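Local structure of phosphoribosylaminoimidazole carboxylase, ATPase subunit (Thermotoga maritima, 3AX6) at residues Asp58-Ser63 / Tyr86-Ser91; Gly5-Gly10 / Ala48-Ser53; Met15-Ala20 / Phe25-Leu30; Glu189-Pro194 / Phe278-Arg283; Leu178-Ala183 / Glu226-Val231. The protein probably catalyses the ATP-dependent carboxylation of 5-aminoimidazole ribonucleotide with bicarbonate, giving N5-carboxyaminoimidazole ribonucleotide in de novo purine synthesis. All coordinates share one frame; numbering follows the deposited sequence.

Contact 1 (Asp58-Ser63 / Tyr86-Ser91)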
# COMPACT_ATOMS: atom_id res chain seq x y z
N ASP A 58 -10.50 27.58 8.02
CA ASP A 58 -9.10 27.78 7.65
C ASP A 58 -8.66 26.61 6.78
O ASP A 58 -7.94 26.80 5.80
CB ASP A 58 -8.19 27.83 8.88
CG ASP A 58 -8.48 29.01 9.77
OD1 ASP A 58 -8.53 30.15 9.27
OD2 ASP A 58 -8.64 28.79 10.99
N LEU A 59 -9.09 25.41 7.16
CA LEU A 59 -8.74 24.20 6.42
C LEU A 59 -9.22 24.22 4.98
O LEU A 59 -8.46 23.93 4.07
CB LEU A 59 -9.32 22.96 7.10
CG LEU A 59 -9.02 21.68 6.30
CD1 LEU A 59 -7.58 21.31 6.51
CD2 LEU A 59 -9.92 20.54 6.72
N VAL A 60 -10.49 24.55 4.78
CA VAL A 60 -11.07 24.60 3.44
C VAL A 60 -10.45 25.70 2.60
O VAL A 60 -10.09 25.48 1.44
CB VAL A 60 -12.60 24.78 3.50
CG1 VAL A 60 -12.94 25.97 4.37
CG2 VAL A 60 -13.16 24.98 2.10
N LYS A 61 -10.29 26.89 3.18
CA LYS A 61 -9.70 28.02 2.45
C LYS A 61 -8.21 27.82 2.17
O LYS A 61 -7.66 28.43 1.25
CB LYS A 61 -9.89 29.32 3.22
CG LYS A 61 -11.31 29.85 3.23
CD LYS A 61 -11.38 31.12 4.04
CE LYS A 61 -12.78 31.68 4.12
NZ LYS A 61 -12.81 32.88 5.00
N GLY A 62 -7.56 26.97 2.96
CA GLY A 62 -6.15 26.72 2.75
C GLY A 62 -5.90 25.50 1.88
O GLY A 62 -4.76 25.11 1.66
N SER A 63 -6.97 24.91 1.36
CA SER A 63 -6.85 23.73 0.52
C SER A 63 -7.53 23.94 -0.82
O SER A 63 -8.40 24.79 -0.95
CB SER A 63 -7.48 22.52 1.22
OG SER A 63 -6.97 22.35 2.53
N TYR A 86 -15.87 26.94 -2.81
CA TYR A 86 -14.81 26.04 -2.36
C TYR A 86 -15.13 24.59 -2.68
O TYR A 86 -16.26 24.14 -2.55
CB TYR A 86 -14.56 26.20 -0.86
CG TYR A 86 -13.95 27.54 -0.54
CD1 TYR A 86 -14.73 28.58 -0.05
CD2 TYR A 86 -12.60 27.78 -0.79
CE1 TYR A 86 -14.18 29.83 0.19
CE2 TYR A 86 -12.04 29.03 -0.56
CZ TYR A 86 -12.84 30.06 -0.07
OH TYR A 86 -12.30 31.30 0.18
N LYS A 87 -14.11 23.86 -3.13
CA LYS A 87 -14.29 22.46 -3.49
C LYS A 87 -14.32 21.54 -2.28
O LYS A 87 -13.30 21.29 -1.65
CB LYS A 87 -13.16 22.04 -4.43
CG LYS A 87 -13.60 21.86 -5.86
CD LYS A 87 -14.23 23.11 -6.42
CE LYS A 87 -14.98 22.79 -7.70
NZ LYS A 87 -16.04 21.77 -7.46
N ILE A 88 -15.51 21.03 -1.97
CA ILE A 88 -15.69 20.11 -0.84
C ILE A 88 -16.42 18.86 -1.33
O ILE A 88 -17.58 18.93 -1.76
CB ILE A 88 -16.47 20.77 0.30
CG1 ILE A 88 -15.74 22.04 0.75
CG2 ILE A 88 -16.58 19.80 1.48
CD1 ILE A 88 -16.58 22.98 1.59
N HIS A 89 -15.74 17.72 -1.25
CA HIS A 89 -16.29 16.45 -1.73
C HIS A 89 -16.17 15.30 -0.75
O HIS A 89 -15.09 15.05 -0.20
CB HIS A 89 -15.58 16.07 -3.03
CG HIS A 89 -15.72 17.08 -4.12
ND1 HIS A 89 -14.70 17.38 -4.99
CD2 HIS A 89 -16.78 17.84 -4.50
CE1 HIS A 89 -15.12 18.28 -5.86
NE2 HIS A 89 -16.38 18.57 -5.59
N PRO A 90 -17.27 14.56 -0.52
CA PRO A 90 -18.57 14.79 -1.16
C PRO A 90 -19.21 16.09 -0.70
O PRO A 90 -18.89 16.61 0.38
CB PRO A 90 -19.39 13.57 -0.72
CG PRO A 90 -18.37 12.52 -0.48
CD PRO A 90 -17.29 13.30 0.24
N SER A 91 -20.11 16.61 -1.52
CA SER A 91 -20.80 17.85 -1.20
C SER A 91 -21.47 17.80 0.17
O SER A 91 -21.95 16.75 0.59
CB SER A 91 -21.86 18.16 -2.25
OG SER A 91 -22.72 19.17 -1.78
O HOH W 1 -11.29 23.30 -0.13
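In the Rossmann-like preATP-grasp domain, Val60 and Lys61 at the C-terminal end of helix 53-61 pack against Tyr86, just before strand 87-88, and Ile88 on it, at one border of the parallel sheet. Val60 does most of its touching through one methyl. Its CG2 lies anti to the backbone N, CG1 holding the place between N and the carbonyl carbon (chi1 52°), and this branch reaches Tyr86 CB at 3.5 Å. The same CG2 stands 4.0 Å from Ile88 CD1, so this one methyl meets both the root of the tyrosine side chain and the end of the isoleucine. Val60 and Tyr86 run across each other nearly at a right angle. Farther out, the ring reaches the next helical residue: Lys61 CG approaches Tyr86 OH to 3.5 Å and comes in obliquely to the ring, while the rest of the lysine chain runs on extended. Leu81 of helix 75-83 packs on both Val60 and Ile88, extending the apolar part of the contact. A water adds a polar link, lying 2.9 Å from Val60 O and 3.2 Å from Lys87 O; more acceptors surround it than it has protons, so both bonds need not be made at once. Beyond the contact, Lys87 NZ forms a salt bridge with Glu186. The helix finishes in an ordinary backbone bond from Gly62 N to Asp58 O, and the chain leaving it is tied back by Ser63 OG, which donates to Leu59 O at 2.7 Å from 22° off the carbonyl plane.

Contact 2 (Gly5-Gly10 / Ala48-Ser53)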
# COMPACT_ATOMS: atom_id res chain seq x y z
N GLY A 5 -7.32 18.96 1.90
CA GLY A 5 -7.60 19.06 3.32
C GLY A 5 -8.48 17.90 3.73
O GLY A 5 -9.44 17.55 3.02
N ILE A 6 -8.16 17.28 4.86
CA ILE A 6 -8.93 16.14 5.34
C ILE A 6 -9.41 16.33 6.77
O ILE A 6 -8.61 16.50 7.68
CB ILE A 6 -8.10 14.83 5.28
CG1 ILE A 6 -7.57 14.59 3.87
CG2 ILE A 6 -8.97 13.64 5.70
CD1 ILE A 6 -6.73 13.34 3.74
N ILE A 7 -10.73 16.32 6.96
CA ILE A 7 -11.32 16.47 8.28
C ILE A 7 -11.50 15.07 8.85
O ILE A 7 -12.31 14.29 8.35
CB ILE A 7 -12.70 17.17 8.21
CG1 ILE A 7 -12.53 18.57 7.59
CG2 ILE A 7 -13.32 17.26 9.60
CD1 ILE A 7 -13.84 19.26 7.23
N GLY A 8 -10.73 14.75 9.89
CA GLY A 8 -10.80 13.44 10.50
C GLY A 8 -9.44 12.78 10.43
O GLY A 8 -8.97 12.43 9.34
N GLY A 9 -8.79 12.62 11.58
CA GLY A 9 -7.46 12.03 11.61
C GLY A 9 -7.39 10.56 11.98
O GLY A 9 -6.32 10.04 12.29
N GLY A 10 -8.53 9.88 11.94
CA GLY A 10 -8.56 8.47 12.28
C GLY A 10 -7.91 7.59 11.23
O GLY A 10 -7.27 8.07 10.29
N ALA A 48 -7.99 20.78 16.14
CA ALA A 48 -9.29 21.40 16.34
C ALA A 48 -10.44 20.42 16.17
O ALA A 48 -10.33 19.44 15.42
CB ALA A 48 -9.46 22.56 15.38
N GLY A 49 -11.54 20.71 16.85
CA GLY A 49 -12.72 19.86 16.78
C GLY A 49 -13.50 19.97 15.48
O GLY A 49 -13.38 20.93 14.73
N PHE A 50 -14.31 18.95 15.23
CA PHE A 50 -15.12 18.86 14.03
C PHE A 50 -16.29 19.83 14.00
O PHE A 50 -17.11 19.79 13.08
CB PHE A 50 -15.62 17.42 13.87
CG PHE A 50 -14.51 16.40 13.92
CD1 PHE A 50 -14.59 15.31 14.79
CD2 PHE A 50 -13.39 16.53 13.11
CE1 PHE A 50 -13.55 14.38 14.85
CE2 PHE A 50 -12.35 15.60 13.16
CZ PHE A 50 -12.43 14.53 14.03
N PHE A 51 -16.36 20.70 14.99
CA PHE A 51 -17.43 21.69 15.04
C PHE A 51 -16.86 23.06 15.33
O PHE A 51 -17.58 23.98 15.71
CB PHE A 51 -18.49 21.28 16.07
CG PHE A 51 -19.42 20.23 15.57
CD1 PHE A 51 -20.49 20.57 14.75
CD2 PHE A 51 -19.18 18.88 15.83
CE1 PHE A 51 -21.30 19.58 14.18
CE2 PHE A 51 -19.99 17.89 15.27
CZ PHE A 51 -21.05 18.24 14.45
N ASP A 52 -15.55 23.19 15.13
CA ASP A 52 -14.87 24.46 15.33
C ASP A 52 -14.95 25.23 14.02
O ASP A 52 -14.01 25.27 13.23
CB ASP A 52 -13.40 24.25 15.70
CG ASP A 52 -12.68 25.55 15.98
OD1 ASP A 52 -12.90 26.53 15.24
OD2 ASP A 52 -11.89 25.60 16.95
N SER A 53 -16.12 25.83 13.80
CA SER A 53 -16.42 26.62 12.62
C SER A 53 -15.21 27.31 11.98
O SER A 53 -14.76 26.94 10.89
CB SER A 53 -17.48 27.65 12.97
OG SER A 53 -17.79 28.48 11.87
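The phenyl ring of Phe50 is the flat group of this contact, and Ile7 and Gly8 both come to it obliquely, where strand 3-7 of the Rossmann-like preATP-grasp domain runs into its glycine-rich turn. Ile7 uses its CG2 branch, which lies 3.6 Å from Phe50 CD2; the two side chains lie alongside one another, pointing opposite ways. One atom farther round the ring, Phe50 CE2 is 3.7 Å from Gly8 N, and CZ lies 4.0 Å from Gly8 CA, so the ring rests on bare backbone at the turn. With CG beside its backbone N (chi1 -53°), Phe50 swings the ring in from a loop whose own backbone stays well clear of the strand. Gly8 and Gly10 fit a GxGxxG pattern of Rossmann type, although the ADP bound in this protein lies in a different pocket. The backbone angles of Gly8 would drive any side chain into the preceding carbonyl oxygen, so a residue without CB suits this place. Leu30, Pro32 and Leu70 also pack on the Phe50 ring, and Asp31 OD1 takes a hydrogen bond from Gly9 N. With an alanine in place of Phe50, Ile7 CG2 and the backbone of Gly8 would probably lose their cover, leaving a gap between the loop and the turn. Past the ring, the loop folds over as Asp52 N bonds to Gly49 O at 3.2 Å. Asp52, at the centre of an inverse gamma turn, is the N-cap of helix 53-61, its OD1 accepting from Arg55 N.

Contact 3 (Met15-Ala20 / Phe25-Leu30)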
# COMPACT_ATOMS: atom_id res chain seq x y z
N MSE A 15 -5.21 6.42 5.97
CA MSE A 15 -5.10 5.65 4.74
C MSE A 15 -5.35 6.54 3.52
O MSE A 15 -4.72 6.35 2.48
CB MSE A 15 -6.07 4.46 4.79
CG MSE A 15 -5.76 3.53 5.95
SE MSE A 15 -7.02 2.10 6.30
CE MSE A 15 -6.26 0.79 5.11
N MSE A 16 -6.24 7.52 3.66
CA MSE A 16 -6.51 8.46 2.57
C MSE A 16 -5.27 9.35 2.42
O MSE A 16 -4.79 9.60 1.31
CB MSE A 16 -7.70 9.37 2.91
CG MSE A 16 -9.07 8.71 2.96
SE MSE A 16 -10.44 9.97 3.57
CE MSE A 16 -10.00 11.42 2.41
N THR A 17 -4.76 9.83 3.55
CA THR A 17 -3.58 10.69 3.57
C THR A 17 -2.42 10.05 2.81
O THR A 17 -1.87 10.66 1.88
CB THR A 17 -3.13 10.99 5.04
OG1 THR A 17 -4.13 11.78 5.70
CG2 THR A 17 -1.81 11.73 5.04
N LEU A 18 -2.04 8.82 3.19
CA LEU A 18 -0.92 8.15 2.52
C LEU A 18 -1.14 8.06 1.01
O LEU A 18 -0.26 8.43 0.24
CB LEU A 18 -0.69 6.74 3.08
CG LEU A 18 0.03 6.54 4.43
CD1 LEU A 18 1.32 7.35 4.48
CD2 LEU A 18 -0.88 6.96 5.54
N GLU A 19 -2.30 7.58 0.59
CA GLU A 19 -2.58 7.45 -0.84
C GLU A 19 -2.54 8.79 -1.54
O GLU A 19 -2.14 8.88 -2.70
CB GLU A 19 -3.94 6.79 -1.07
CG GLU A 19 -3.94 5.29 -0.87
CD GLU A 19 -2.91 4.59 -1.76
OE1 GLU A 19 -2.86 4.88 -2.98
OE2 GLU A 19 -2.15 3.74 -1.23
N ALA A 20 -2.95 9.84 -0.84
CA ALA A 20 -2.96 11.17 -1.42
C ALA A 20 -1.53 11.65 -1.65
O ALA A 20 -1.19 12.14 -2.72
CB ALA A 20 -3.71 12.14 -0.50
N PHE A 25 0.24 14.76 -3.78
CA PHE A 25 -0.50 15.87 -3.21
C PHE A 25 -0.01 16.27 -1.83
O PHE A 25 0.62 15.48 -1.13
CB PHE A 25 -1.99 15.52 -3.15
CG PHE A 25 -2.62 15.35 -4.49
CD1 PHE A 25 -2.75 16.43 -5.36
CD2 PHE A 25 -3.09 14.11 -4.91
CE1 PHE A 25 -3.33 16.28 -6.61
CE2 PHE A 25 -3.67 13.95 -6.16
CZ PHE A 25 -3.79 15.04 -7.02
N TYR A 26 -0.29 17.51 -1.46
CA TYR A 26 0.09 18.03 -0.16
C TYR A 26 -1.15 17.86 0.70
O TYR A 26 -2.24 18.24 0.27
CB TYR A 26 0.44 19.51 -0.28
CG TYR A 26 1.03 20.12 0.96
CD1 TYR A 26 2.40 20.06 1.20
CD2 TYR A 26 0.23 20.78 1.89
CE1 TYR A 26 2.97 20.65 2.33
CE2 TYR A 26 0.79 21.37 3.03
CZ TYR A 26 2.15 21.30 3.24
OH TYR A 26 2.72 21.91 4.33
N VAL A 27 -1.01 17.29 1.89
CA VAL A 27 -2.18 17.09 2.75
C VAL A 27 -2.12 17.74 4.12
O VAL A 27 -1.13 17.64 4.84
CB VAL A 27 -2.48 15.60 2.97
CG1 VAL A 27 -1.27 14.90 3.54
CG2 VAL A 27 -3.66 15.45 3.92
N ILE A 28 -3.21 18.42 4.45
CA ILE A 28 -3.35 19.07 5.73
C ILE A 28 -4.55 18.40 6.42
O ILE A 28 -5.66 18.38 5.87
CB ILE A 28 -3.55 20.62 5.54
CG1 ILE A 28 -4.42 21.20 6.65
CG2 ILE A 28 -4.13 20.91 4.17
CD1 ILE A 28 -3.77 21.19 8.02
N VAL A 29 -4.29 17.82 7.59
CA VAL A 29 -5.31 17.11 8.38
C VAL A 29 -5.87 17.93 9.56
O VAL A 29 -5.13 18.63 10.25
CB VAL A 29 -4.73 15.76 8.94
CG1 VAL A 29 -5.65 15.18 10.00
CG2 VAL A 29 -4.53 14.76 7.82
N LEU A 30 -7.17 17.83 9.77
CA LEU A 30 -7.83 18.53 10.87
C LEU A 30 -8.43 17.47 11.78
O LEU A 30 -9.28 16.68 11.36
CB LEU A 30 -8.92 19.48 10.37
CG LEU A 30 -9.69 20.26 11.44
CD1 LEU A 30 -10.37 21.47 10.79
CD2 LEU A 30 -10.74 19.36 12.13
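Thr17 carries the side-chain part of this contact, turning its two branches to different valines. Its CG2 meets Val27 CG1 at 3.5 Å, and its OG1 lies 3.7 Å from Val29 CG2; in each case the side chains cross at about a right angle. The chi1 of -66° sets OG1 beside the backbone N and CG2 anti to it, which lets the methyl face Val27 while the hydroxyl, although surrounded by apolar groups, is satisfied by a hydrogen bond with Gly13 O one helical turn back. One turn farther along the helix the contact becomes polar. Phe25 N donates to Ala20 O over 3.2 Å with an N-H...O angle of 158°, the donor standing 32° off the carbonyl plane. That same oxygen lies near the plane of the Phe25 ring, at its edge, 3.5 Å from CD2, so the carbonyl faces both the amide and the rim of the aromatic group. In the second shell, Ile6 of strand 3-7 packs on Thr17 and Val27, while Ala38 of helix 37-41 touches Thr17 and Val29. Phe25 in turn rests on Ile4. Helix 11-22 thus lies against the strand it leads into, the backbone bond marking where the chain turns back, as expected of the beta-alpha-beta crossover formed by strand 3-7, helix 11-22 and strand 26-31 in a Rossmann-like fold.

Contact 4 (Glu189-Pro194 / Phe278-Arg283)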
# COMPACT_ATOMS: atom_id res chain seq x y z
N GLU A 189 -17.70 10.43 -14.58
CA GLU A 189 -17.19 9.08 -14.75
C GLU A 189 -17.49 8.26 -13.49
O GLU A 189 -17.31 8.75 -12.38
CB GLU A 189 -15.67 9.10 -15.01
CG GLU A 189 -15.03 7.74 -14.82
CD GLU A 189 -13.61 7.64 -15.36
OE1 GLU A 189 -12.82 8.59 -15.18
OE2 GLU A 189 -13.28 6.58 -15.95
N ILE A 190 -17.96 7.02 -13.67
CA ILE A 190 -18.27 6.14 -12.54
C ILE A 190 -17.36 4.91 -12.55
O ILE A 190 -16.94 4.45 -13.60
CB ILE A 190 -19.75 5.64 -12.54
CG1 ILE A 190 -20.05 4.90 -13.84
CG2 ILE A 190 -20.72 6.80 -12.34
CD1 ILE A 190 -21.48 4.36 -13.95
N ALA A 191 -17.06 4.40 -11.36
CA ALA A 191 -16.22 3.23 -11.20
C ALA A 191 -16.89 2.35 -10.15
O ALA A 191 -17.02 2.74 -8.99
CB ALA A 191 -14.83 3.64 -10.72
N CYS A 192 -17.34 1.17 -10.54
CA CYS A 192 -18.02 0.30 -9.60
C CYS A 192 -17.19 -0.92 -9.22
O CYS A 192 -16.59 -1.57 -10.07
CB CYS A 192 -19.37 -0.14 -10.18
SG CYS A 192 -20.47 -0.94 -8.97
N TYR A 193 -17.16 -1.21 -7.93
CA TYR A 193 -16.40 -2.33 -7.40
C TYR A 193 -17.25 -3.58 -7.32
O TYR A 193 -18.45 -3.54 -7.55
CB TYR A 193 -15.86 -1.99 -6.01
CG TYR A 193 -14.62 -1.12 -6.06
CD1 TYR A 193 -13.36 -1.68 -6.22
CD2 TYR A 193 -14.72 0.27 -5.98
CE1 TYR A 193 -12.22 -0.88 -6.31
CE2 TYR A 193 -13.59 1.07 -6.07
CZ TYR A 193 -12.35 0.50 -6.23
OH TYR A 193 -11.25 1.32 -6.33
N PRO A 194 -16.62 -4.72 -7.04
CA PRO A 194 -17.43 -5.94 -6.94
C PRO A 194 -18.36 -5.78 -5.73
O PRO A 194 -18.11 -4.97 -4.84
CB PRO A 194 -16.38 -7.03 -6.72
CG PRO A 194 -15.17 -6.49 -7.43
CD PRO A 194 -15.18 -5.04 -7.02
N PHE A 278 -9.12 3.87 -1.38
CA PHE A 278 -8.49 5.10 -0.93
C PHE A 278 -7.84 5.87 -2.07
O PHE A 278 -7.91 7.10 -2.12
CB PHE A 278 -7.49 4.79 0.18
CG PHE A 278 -8.13 4.28 1.44
CD1 PHE A 278 -8.75 5.15 2.32
CD2 PHE A 278 -8.14 2.92 1.73
CE1 PHE A 278 -9.38 4.68 3.48
CE2 PHE A 278 -8.75 2.44 2.87
CZ PHE A 278 -9.37 3.32 3.75
N GLU A 279 -7.19 5.16 -2.99
CA GLU A 279 -6.60 5.83 -4.14
C GLU A 279 -7.77 6.33 -4.99
O GLU A 279 -7.76 7.45 -5.49
CB GLU A 279 -5.78 4.86 -4.99
CG GLU A 279 -5.21 5.52 -6.23
CD GLU A 279 -4.55 4.54 -7.17
OE1 GLU A 279 -4.06 3.50 -6.70
OE2 GLU A 279 -4.51 4.83 -8.38
N GLN A 280 -8.78 5.48 -5.13
CA GLN A 280 -9.96 5.79 -5.93
C GLN A 280 -10.64 7.07 -5.43
O GLN A 280 -11.05 7.92 -6.23
CB GLN A 280 -10.95 4.62 -5.86
CG GLN A 280 -12.00 4.62 -6.96
CD GLN A 280 -11.41 4.36 -8.33
OE1 GLN A 280 -10.73 5.22 -8.90
NE2 GLN A 280 -11.64 3.17 -8.86
N HIS A 281 -10.74 7.20 -4.11
CA HIS A 281 -11.35 8.36 -3.50
C HIS A 281 -10.59 9.64 -3.86
O HIS A 281 -11.21 10.68 -4.15
CB HIS A 281 -11.38 8.20 -1.97
CG HIS A 281 -12.12 9.29 -1.26
ND1 HIS A 281 -13.47 9.50 -1.42
CD2 HIS A 281 -11.68 10.24 -0.40
CE1 HIS A 281 -13.83 10.54 -0.68
NE2 HIS A 281 -12.77 11.00 -0.05
N ILE A 282 -9.26 9.56 -3.84
CA ILE A 282 -8.44 10.71 -4.18
C ILE A 282 -8.66 11.07 -5.64
O ILE A 282 -8.84 12.24 -5.98
CB ILE A 282 -6.92 10.44 -3.96
CG1 ILE A 282 -6.65 10.06 -2.50
CG2 ILE A 282 -6.11 11.67 -4.34
CD1 ILE A 282 -7.18 11.06 -1.49
N ARG A 283 -8.64 10.06 -6.50
CA ARG A 283 -8.87 10.30 -7.92
C ARG A 283 -10.20 11.01 -8.15
O ARG A 283 -10.28 11.98 -8.91
CB ARG A 283 -8.89 8.99 -8.72
CG ARG A 283 -7.54 8.26 -8.87
CD ARG A 283 -7.68 7.21 -9.97
NE ARG A 283 -6.59 6.24 -10.01
CZ ARG A 283 -6.06 5.77 -11.13
NH1 ARG A 283 -6.53 6.19 -12.30
NH2 ARG A 283 -5.08 4.88 -11.10
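Tyr193 OH has two polar partners: Gln280 NE2 donates to it across the contact in a weak bond, 3.2 Å long and strongly bent at 120°, and the hydroxyl itself is hydrogen-bonded to Thr275 O. The other partner of Gln280 NE2 is Gly291 O, which is the stronger hold on this nitrogen. Gln280 sends CG anti to its backbone N and then bends at chi2 (68°), which lays the aliphatic part of its chain against the phenol oxygen, with CB 3.3 Å from Tyr193 OH. The two side chains pass alongside with opposed headings, their ring and amide planes turned 58° apart. Ala191, two residues earlier on the same face of the strand, adds its CB at 3.7 Å from Gln280 NE2. Here helix 277-285 packs on strand 190-198 of the large antiparallel sheet that begins in the ATP-grasp domain. A phenylalanine in place of Tyr193 would probably leave Thr275 O without its hydroxyl mate and Gln280 NE2 without its weak acceptor. On the same helix, Arg283 grips Glu279 one turn back, side-on, with two nitrogens on one oxygen: NH2 lies 2.8 Å and NE 3.0 Å from OE2, which sits in the guanidinium plane. Arg283 NH2 also bonds to Leu328 O of the second subunit, bringing this salt bridge to the dimer interface.

Contact 5 (Leu178-Ala183 / Glu226-Val231)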
# COMPACT_ATOMS: atom_id res chain seq x y z
N LEU A 178 -25.44 -7.17 1.62
CA LEU A 178 -24.40 -6.85 0.66
C LEU A 178 -23.90 -5.41 0.68
O LEU A 178 -24.60 -4.50 1.14
CB LEU A 178 -24.91 -7.18 -0.75
CG LEU A 178 -25.63 -8.53 -0.90
CD1 LEU A 178 -26.32 -8.58 -2.25
CD2 LEU A 178 -24.65 -9.68 -0.75
N ALA A 179 -22.69 -5.21 0.17
CA ALA A 179 -22.09 -3.89 0.10
C ALA A 179 -21.30 -3.72 -1.19
O ALA A 179 -20.73 -4.68 -1.72
CB ALA A 179 -21.17 -3.66 1.30
N VAL A 180 -21.28 -2.50 -1.71
CA VAL A 180 -20.53 -2.23 -2.93
C VAL A 180 -20.02 -0.80 -2.92
O VAL A 180 -20.77 0.15 -2.66
CB VAL A 180 -21.40 -2.46 -4.19
CG1 VAL A 180 -22.70 -1.73 -4.04
CG2 VAL A 180 -20.66 -1.97 -5.43
N MSE A 181 -18.73 -0.64 -3.19
CA MSE A 181 -18.11 0.67 -3.25
C MSE A 181 -18.29 1.18 -4.68
O MSE A 181 -18.11 0.44 -5.64
CB MSE A 181 -16.61 0.59 -2.96
CG MSE A 181 -16.22 -0.08 -1.65
SE MSE A 181 -16.98 0.77 -0.10
CE MSE A 181 -16.21 2.53 -0.27
N VAL A 182 -18.64 2.45 -4.82
CA VAL A 182 -18.78 3.06 -6.13
C VAL A 182 -18.25 4.50 -6.08
O VAL A 182 -18.63 5.30 -5.22
CB VAL A 182 -20.25 2.97 -6.65
CG1 VAL A 182 -21.21 3.27 -5.54
CG2 VAL A 182 -20.45 3.93 -7.81
N ALA A 183 -17.33 4.82 -6.97
CA ALA A 183 -16.75 6.16 -6.99
C ALA A 183 -17.23 6.91 -8.21
O ALA A 183 -17.52 6.32 -9.26
CB ALA A 183 -15.23 6.06 -7.00
N GLU A 226 -25.89 -2.28 -10.18
CA GLU A 226 -26.74 -1.33 -10.90
C GLU A 226 -27.44 -0.41 -9.89
O GLU A 226 -27.47 0.81 -10.08
CB GLU A 226 -27.78 -2.08 -11.75
CG GLU A 226 -27.18 -2.86 -12.92
CD GLU A 226 -28.22 -3.65 -13.73
OE1 GLU A 226 -27.83 -4.29 -14.72
OE2 GLU A 226 -29.43 -3.62 -13.38
N ILE A 227 -27.99 -0.99 -8.83
CA ILE A 227 -28.67 -0.20 -7.81
C ILE A 227 -27.70 0.80 -7.20
O ILE A 227 -28.00 1.99 -7.09
CB ILE A 227 -29.21 -1.09 -6.65
CG1 ILE A 227 -30.10 -2.20 -7.20
CG2 ILE A 227 -29.97 -0.23 -5.65
CD1 ILE A 227 -31.32 -1.73 -7.90
N ALA A 228 -26.54 0.31 -6.79
CA ALA A 228 -25.51 1.14 -6.17
C ALA A 228 -25.08 2.28 -7.06
O ALA A 228 -24.96 3.41 -6.62
CB ALA A 228 -24.31 0.29 -5.79
N THR A 229 -24.83 1.96 -8.33
CA THR A 229 -24.41 2.98 -9.28
C THR A 229 -25.48 4.06 -9.43
O THR A 229 -25.17 5.25 -9.47
CB THR A 229 -24.14 2.35 -10.65
OG1 THR A 229 -23.07 1.39 -10.53
CG2 THR A 229 -23.75 3.43 -11.66
N SER A 230 -26.74 3.65 -9.49
CA SER A 230 -27.84 4.60 -9.63
C SER A 230 -27.94 5.52 -8.41
O SER A 230 -28.43 6.65 -8.52
CB SER A 230 -29.15 3.85 -9.82
OG SER A 230 -29.53 3.21 -8.61
N VAL A 231 -27.48 5.05 -7.26
CA VAL A 231 -27.52 5.86 -6.04
C VAL A 231 -26.56 7.05 -6.15
O VAL A 231 -26.94 8.20 -5.96
CB VAL A 231 -27.12 5.06 -4.79
CG1 VAL A 231 -26.93 6.01 -3.61
CG2 VAL A 231 -28.20 4.03 -4.45
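Val180 is the first residue of segment 178-183 to meet helix 218-235, with its side chain directed at Ala228. Its CG1 is modelled too close to Ala228 CB for two carbons, so their exact spacing is doubtful, though the CA atoms of the two residues lie 6.8 Å apart. Backbone bonds with Ile243 hold Val180 in the sheet, and Met245 and Cys192 also touch its side chain. Met181 then turns to the other face of the strand, where it packs on Tyr193 and Gln277. Val182 brings the chain back to the helix. Its chi1 of 42° puts CG1 between the backbone N and the carbonyl carbon, from where it reaches Ala228 O at 3.9 Å and Ala228 CB at 4.3 Å. The CG2 branch, anti to the backbone N, comes alongside the helix at Thr229, 4.3 Å from its CA, so the two methyls meet consecutive helical residues. Thr229 OG1 bonds to Arg225 O, keeping its polar end within its own helix. The axes of segments 178-183 and 226-231 approach to 8.5 Å and cross at -40°, running in broadly the same direction, as helix 218-235 lies over the antiparallel sheet of the ATP-grasp domain. The side chain of Asn256, which binds ADP, is about 11 Å from that of Val180, so this packing is near the nucleotide site but not part of it. Between the two segments the chemistry is apolar: valine methyls meet a small alanine and the helix backbone, so fit by shape probably governs how the helix seats on the strand.

Overall arrangement
From the N terminus, contact 2 opens at strand 3-7 and closes at the loop 48-53; contact 3, a short helix-to-strand closure, falls wholly within that span. Contact 1 follows in series, joining helix 53-61 to the border strand 87-88, and all three reach the same parallel sheet, Leu59 touching both Ile7 and Ile28. Far along the chain, contacts 5 and 4 cross, their segments coming in the order 178-183, 189-194, 226-231 and 278-283; the first two are neighbouring antiparallel strands, with a helix joined to each. Contact 4 also bridges the domains, since Phe278 packs against Met15 and Met16 of contact 3, whereas contact 5 lies about 25 Å from contacts 1 and 3, centre to centre.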